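Local coordinates for flap endonuclease 1 (Methanocaldococcus jannaschii, PDB 1A76), which cuts 5'-flap DNA structures as a magnesium-dependent endonuclease and 5'-3' exonuclease in DNA replication and repair, at residues A[217-222]-A[249-254]; A[39-42]-A[46-49]. One frame throughout, in Å; residues are numbered along the deposited sequence.

Contact 1: A[217-222]-A[249-254]; sequences IAIFMG and DVLKKE
The F220 ring meets the other helix at one face and at its edge. The methyl CD1 of L251 sits over the face, and V250 CG1 comes to the rim near the ring plane. Both belong to helix 247-254, and F220 sits near the end of helix 211-221. The pair probably belongs to the H3TH region, which binds duplex DNA in FEN1 relatives. The short helix axes come within 10.9 Å at a crossing angle of 36°, so side chains alone span the gap. The face contact is a CH-pi interaction. L251 CD1 lies 3.3 Å from the centroid of the F220 ring and only 13° off its normal. The second methyl, L251 CD2, reaches the ring less closely, with F220 CE2 at 3.9 Å. L251 makes most of the contact with the ring, though its rotamer is doubtful. At the edge, V250 CG1 is 3.6 Å from F220 CE1, and the two side chains cross at about a right angle. F220 also packs on A238 and L241 of helix 235-244, and V230 lies against it too. An alanine at F220 would remove the ring, and L251 CD1 and V250 CG1 would probably lose their shared partner, opening a gap between the three helices. I219 adds a second apolar contact. Its CG2 branch, anti to the backbone N, faces helix 247-254. I219 and L251 both touch Y258 of helix 258-266, which closes the same cluster. The packing lies near the metal site without touching it: the I219 side chain is about 10 Å from that of D224, a ligand of the second magnesium ion. Across the contact, I219 CG2 stops 4.0 Å from L251 CG.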
loop_
_atom_site.group_PDB
_atom_site.type_symbol
_atom_site.label_atom_id
_atom_site.label_comp_id
_atom_site.label_asym_id
_atom_site.label_seq_id
_atom_site.Cartn_x
_atom_site.Cartn_y
_atom_site.Cartn_z
ATOM N N ILE A 217 4.945 -14.751 -14.228
ATOM C CA ILE A 217 3.551 -15.165 -14.075
ATOM C C ILE A 217 2.719 -13.893 -13.871
ATOM O O ILE A 217 1.669 -13.721 -14.490
ATOM C CB ILE A 217 3.357 -16.102 -12.845
ATOM C CG1 ILE A 217 3.998 -17.463 -13.114
ATOM C CG2 ILE A 217 1.867 -16.295 -12.561
ATOM C CD1 ILE A 217 4.237 -18.280 -11.860
ATOM N N ALA A 218 3.216 -12.996 -13.022
ATOM C CA ALA A 218 2.540 -11.736 -12.750
ATOM C C ALA A 218 2.376 -10.917 -14.025
ATOM O O ALA A 218 1.307 -10.352 -14.290
ATOM C CB ALA A 218 3.326 -10.932 -11.719
ATOM N N ILE A 219 3.443 -10.840 -14.817
ATOM C CA ILE A 219 3.386 -10.080 -16.053
ATOM C C ILE A 219 2.332 -10.677 -16.991
ATOM O O ILE A 219 1.556 -9.930 -17.587
ATOM C CB ILE A 219 4.781 -10.009 -16.721
ATOM C CG1 ILE A 219 5.696 -9.096 -15.878
ATOM C CG2 ILE A 219 4.675 -9.444 -18.129
ATOM C CD1 ILE A 219 7.167 -9.124 -16.282
ATOM N N PHE A 220 2.291 -12.006 -17.108
ATOM C CA PHE A 220 1.295 -12.689 -17.953
ATOM C C PHE A 220 -0.113 -12.325 -17.511
ATOM O O PHE A 220 -0.989 -12.034 -18.329
ATOM C CB PHE A 220 1.405 -14.217 -17.830
ATOM C CG PHE A 220 2.336 -14.853 -18.824
ATOM C CD1 PHE A 220 2.038 -14.847 -20.183
ATOM C CD2 PHE A 220 3.491 -15.497 -18.394
ATOM C CE1 PHE A 220 2.876 -15.477 -21.098
ATOM C CE2 PHE A 220 4.333 -16.127 -19.297
ATOM C CZ PHE A 220 4.022 -16.116 -20.658
ATOM N N MET A 221 -0.342 -12.380 -16.207
ATOM C CA MET A 221 -1.664 -12.094 -15.674
ATOM C C MET A 221 -1.978 -10.620 -15.819
ATOM O O MET A 221 -3.132 -10.249 -16.012
ATOM C CB MET A 221 -1.738 -12.525 -14.210
ATOM C CG MET A 221 -1.644 -14.045 -14.030
ATOM S SD MET A 221 -1.469 -14.549 -12.308
ATOM C CE MET A 221 -3.049 -14.102 -11.640
ATOM N N GLY A 222 -0.940 -9.794 -15.740
ATOM C CA GLY A 222 -1.108 -8.358 -15.877
ATOM C C GLY A 222 -0.767 -7.604 -14.607
ATOM O O GLY A 222 -1.352 -7.865 -13.546
ATOM N N ASP A 249 10.776 -15.915 -23.555
ATOM C CA ASP A 249 10.727 -15.648 -24.984
ATOM C C ASP A 249 9.338 -15.129 -25.325
ATOM O O ASP A 249 9.191 -14.167 -26.080
ATOM C CB ASP A 249 11.016 -16.923 -25.785
ATOM C CG ASP A 249 12.492 -17.280 -25.804
ATOM O OD1 ASP A 249 13.329 -16.357 -25.755
ATOM O OD2 ASP A 249 12.817 -18.486 -25.867
ATOM N N VAL A 250 8.320 -15.758 -24.744
ATOM C CA VAL A 250 6.932 -15.372 -24.985
ATOM C C VAL A 250 6.625 -13.933 -24.561
ATOM O O VAL A 250 5.939 -13.193 -25.272
ATOM C CB VAL A 250 5.966 -16.319 -24.234
ATOM C CG1 VAL A 250 4.560 -15.758 -24.281
ATOM C CG2 VAL A 250 6.015 -17.733 -24.851
ATOM N N LEU A 251 7.129 -13.552 -23.390
ATOM C CA LEU A 251 6.916 -12.216 -22.834
ATOM C C LEU A 251 7.640 -11.133 -23.636
ATOM O O LEU A 251 7.120 -10.032 -23.814
ATOM C CB LEU A 251 7.373 -12.192 -21.366
ATOM C CG LEU A 251 6.322 -12.342 -20.260
ATOM C CD1 LEU A 251 5.062 -13.003 -20.780
ATOM C CD2 LEU A 251 6.902 -13.150 -19.106
ATOM N N LYS A 252 8.840 -11.438 -24.120
ATOM C CA LYS A 252 9.582 -10.473 -24.925
ATOM C C LYS A 252 8.764 -10.143 -26.188
ATOM O O LYS A 252 8.713 -8.998 -26.635
ATOM C CB LYS A 252 10.937 -11.052 -25.310
ATOM C CG LYS A 252 11.294 -10.846 -26.763
ATOM C CD LYS A 252 12.294 -9.728 -26.923
ATOM C CE LYS A 252 13.278 -10.072 -28.022
ATOM N NZ LYS A 252 12.569 -10.610 -29.217
ATOM N N LYS A 253 8.121 -11.160 -26.749
ATOM C CA LYS A 253 7.284 -11.004 -27.935
ATOM C C LYS A 253 5.953 -10.329 -27.625
ATOM O O LYS A 253 5.542 -9.394 -28.320
ATOM C CB LYS A 253 7.002 -12.375 -28.559
ATOM C CG LYS A 253 5.755 -12.424 -29.446
ATOM C CD LYS A 253 5.547 -13.813 -30.034
ATOM C CE LYS A 253 4.229 -13.903 -30.794
ATOM N NZ LYS A 253 3.956 -15.270 -31.340
ATOM N N GLU A 254 5.282 -10.800 -26.580
ATOM C CA GLU A 254 3.967 -10.278 -26.219
ATOM C C GLU A 254 3.886 -8.990 -25.410
ATOM O O GLU A 254 2.869 -8.299 -25.452
ATOM C CB GLU A 254 3.165 -11.359 -25.489
ATOM C CG GLU A 254 2.751 -12.529 -26.371
ATOM C CD GLU A 254 2.007 -12.098 -27.627
ATOM O OE1 GLU A 254 1.161 -11.179 -27.547
ATOM O OE2 GLU A 254 2.268 -12.689 -28.694
#

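Contact 2: A[39-42]-A[46-49]; sequences IRLR and PLRN
The loop between helix 28-38 and helix 56-70 of the N-domain folds back on itself here, bringing R40 against P46 and both I39 and L41 against L47. R40 lies against P46 on one side of the loop. The arginine has CG anti to the carbonyl carbon (chi1 -78°) and runs extended to NE, which lays it along the proline, with R40 CG 3.5 Å from P46 CA. Its guanidinium then hangs over the pyrrolidine ring. P46 CB lies under one face, 3.9 Å from the guanidinium plane and displaced toward its rim. R40 NH1 is 3.2 Å from P46 CD, a nonpolar approach, and the proline N has no hydrogen to offer. NH1 instead bonds to G44 O, between the two segments. This is the main tie holding the group over P46; a weak bond from NE to L36 O only adds to it. L47 carries the apolar side, its two methyls diverging to different partners. L47 CD2 lies 4.1 Å from I39 CG2. L47 CD1 meets L41 CD1 at 3.4 Å, a closeness that may reflect how these leucines were modelled. I39 O and L47 N, 4.0 Å apart, do not bond directly. S56 OG, at the start of helix 56-70, hydrogen-bonds both. N59 on the same helix touches I39 and L47. In DNA-bound FEN1 relatives the equivalent helix pair and its connecting loop form the hydrophobic wedge at the DNA junction, and this loop probably belongs to the same element.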
loop_
_atom_site.group_PDB
_atom_site.type_symbol
_atom_site.label_atom_id
_atom_site.label_comp_id
_atom_site.label_asym_id
_atom_site.label_seq_id
_atom_site.Cartn_x
_atom_site.Cartn_y
_atom_site.Cartn_z
ATOM N N ILE A 39 -14.626 1.304 5.927
ATOM C CA ILE A 39 -15.036 2.095 7.089
ATOM C C ILE A 39 -16.096 3.085 6.624
ATOM O O ILE A 39 -15.788 4.194 6.191
ATOM C CB ILE A 39 -13.846 2.875 7.713
ATOM C CG1 ILE A 39 -12.768 1.891 8.182
ATOM C CG2 ILE A 39 -14.325 3.699 8.896
ATOM C CD1 ILE A 39 -11.567 2.548 8.855
ATOM N N ARG A 40 -17.355 2.671 6.712
ATOM C CA ARG A 40 -18.449 3.514 6.268
ATOM C C ARG A 40 -19.650 3.474 7.207
ATOM O O ARG A 40 -19.667 2.734 8.192
ATOM C CB ARG A 40 -18.866 3.089 4.859
ATOM C CG ARG A 40 -17.936 3.597 3.779
ATOM C CD ARG A 40 -17.893 2.665 2.580
ATOM N NE ARG A 40 -16.987 3.165 1.550
ATOM C CZ ARG A 40 -17.309 4.105 0.669
ATOM N NH1 ARG A 40 -18.523 4.641 0.688
ATOM N NH2 ARG A 40 -16.421 4.503 -0.238
ATOM N N LEU A 41 -20.653 4.287 6.896
ATOM C CA LEU A 41 -21.858 4.349 7.708
ATOM C C LEU A 41 -22.714 3.113 7.486
ATOM O O LEU A 41 -22.370 2.243 6.687
ATOM C CB LEU A 41 -22.657 5.613 7.368
ATOM C CG LEU A 41 -22.728 6.698 8.450
ATOM C CD1 LEU A 41 -21.442 6.714 9.272
ATOM C CD2 LEU A 41 -22.956 8.051 7.793
ATOM N N ARG A 42 -23.830 3.037 8.202
ATOM C CA ARG A 42 -24.741 1.906 8.087
ATOM C C ARG A 42 -25.187 1.682 6.647
ATOM O O ARG A 42 -25.317 0.540 6.201
ATOM C CB ARG A 42 -25.972 2.132 8.967
ATOM C CG ARG A 42 -26.629 0.850 9.461
ATOM C CD ARG A 42 -28.121 0.848 9.173
ATOM N NE ARG A 42 -28.524 -0.305 8.373
ATOM C CZ ARG A 42 -28.536 -1.557 8.818
ATOM N NH1 ARG A 42 -28.165 -1.821 10.063
ATOM N NH2 ARG A 42 -28.923 -2.545 8.019
ATOM N N PRO A 46 -19.572 6.861 3.033
ATOM C CA PRO A 46 -18.312 7.104 3.744
ATOM C C PRO A 46 -18.513 7.889 5.029
ATOM O O PRO A 46 -19.510 8.593 5.185
ATOM C CB PRO A 46 -17.468 7.885 2.735
ATOM C CG PRO A 46 -18.441 8.446 1.763
ATOM C CD PRO A 46 -19.573 7.462 1.691
ATOM N N LEU A 47 -17.577 7.747 5.960
ATOM C CA LEU A 47 -17.643 8.491 7.210
ATOM C C LEU A 47 -17.313 9.950 6.879
ATOM O O LEU A 47 -16.371 10.215 6.133
ATOM C CB LEU A 47 -16.601 7.959 8.200
ATOM C CG LEU A 47 -17.091 7.565 9.589
ATOM C CD1 LEU A 47 -18.095 6.427 9.455
ATOM C CD2 LEU A 47 -15.905 7.130 10.456
ATOM N N ARG A 48 -18.072 10.895 7.428
ATOM C CA ARG A 48 -17.796 12.302 7.166
ATOM C C ARG A 48 -18.014 13.158 8.407
ATOM O O ARG A 48 -18.780 12.791 9.297
ATOM C CB ARG A 48 -18.697 12.844 6.046
ATOM C CG ARG A 48 -18.976 11.899 4.880
ATOM C CD ARG A 48 -19.893 12.612 3.878
ATOM N NE ARG A 48 -19.991 11.929 2.589
ATOM C CZ ARG A 48 -19.349 12.312 1.490
ATOM N NH1 ARG A 48 -18.552 13.375 1.524
ATOM N NH2 ARG A 48 -19.501 11.628 0.360
ATOM N N ASN A 49 -17.338 14.301 8.464
ATOM C CA ASN A 49 -17.513 15.212 9.578
ATOM C C ASN A 49 -18.691 16.143 9.251
ATOM O O ASN A 49 -19.336 16.020 8.198
ATOM C CB ASN A 49 -16.230 16.014 9.852
ATOM C CG ASN A 49 -15.733 16.800 8.641
ATOM O OD1 ASN A 49 -14.542 17.097 8.537
ATOM N ND2 ASN A 49 -16.637 17.145 7.729
#

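Overall arrangement
The two contacts lie on opposite sides of the chain's centre, with centres 41 Å apart and nearest atoms about 24 Å apart. They share no helix or strand. Contact 1 is buried and joins two helices separated by one intervening helix. Contact 2 is a surface contact within one loop, with only three residues between its segments. Their chemistry follows from this. Contact 1 is wholly apolar and centres on an aromatic face. Contact 2 mixes leucine and isoleucine methyls with an arginine laid on a proline, and polar bonds to G44 and S56 help hold the loop. Contact 1 probably lies in the H3TH region, contact 2 in the N-domain.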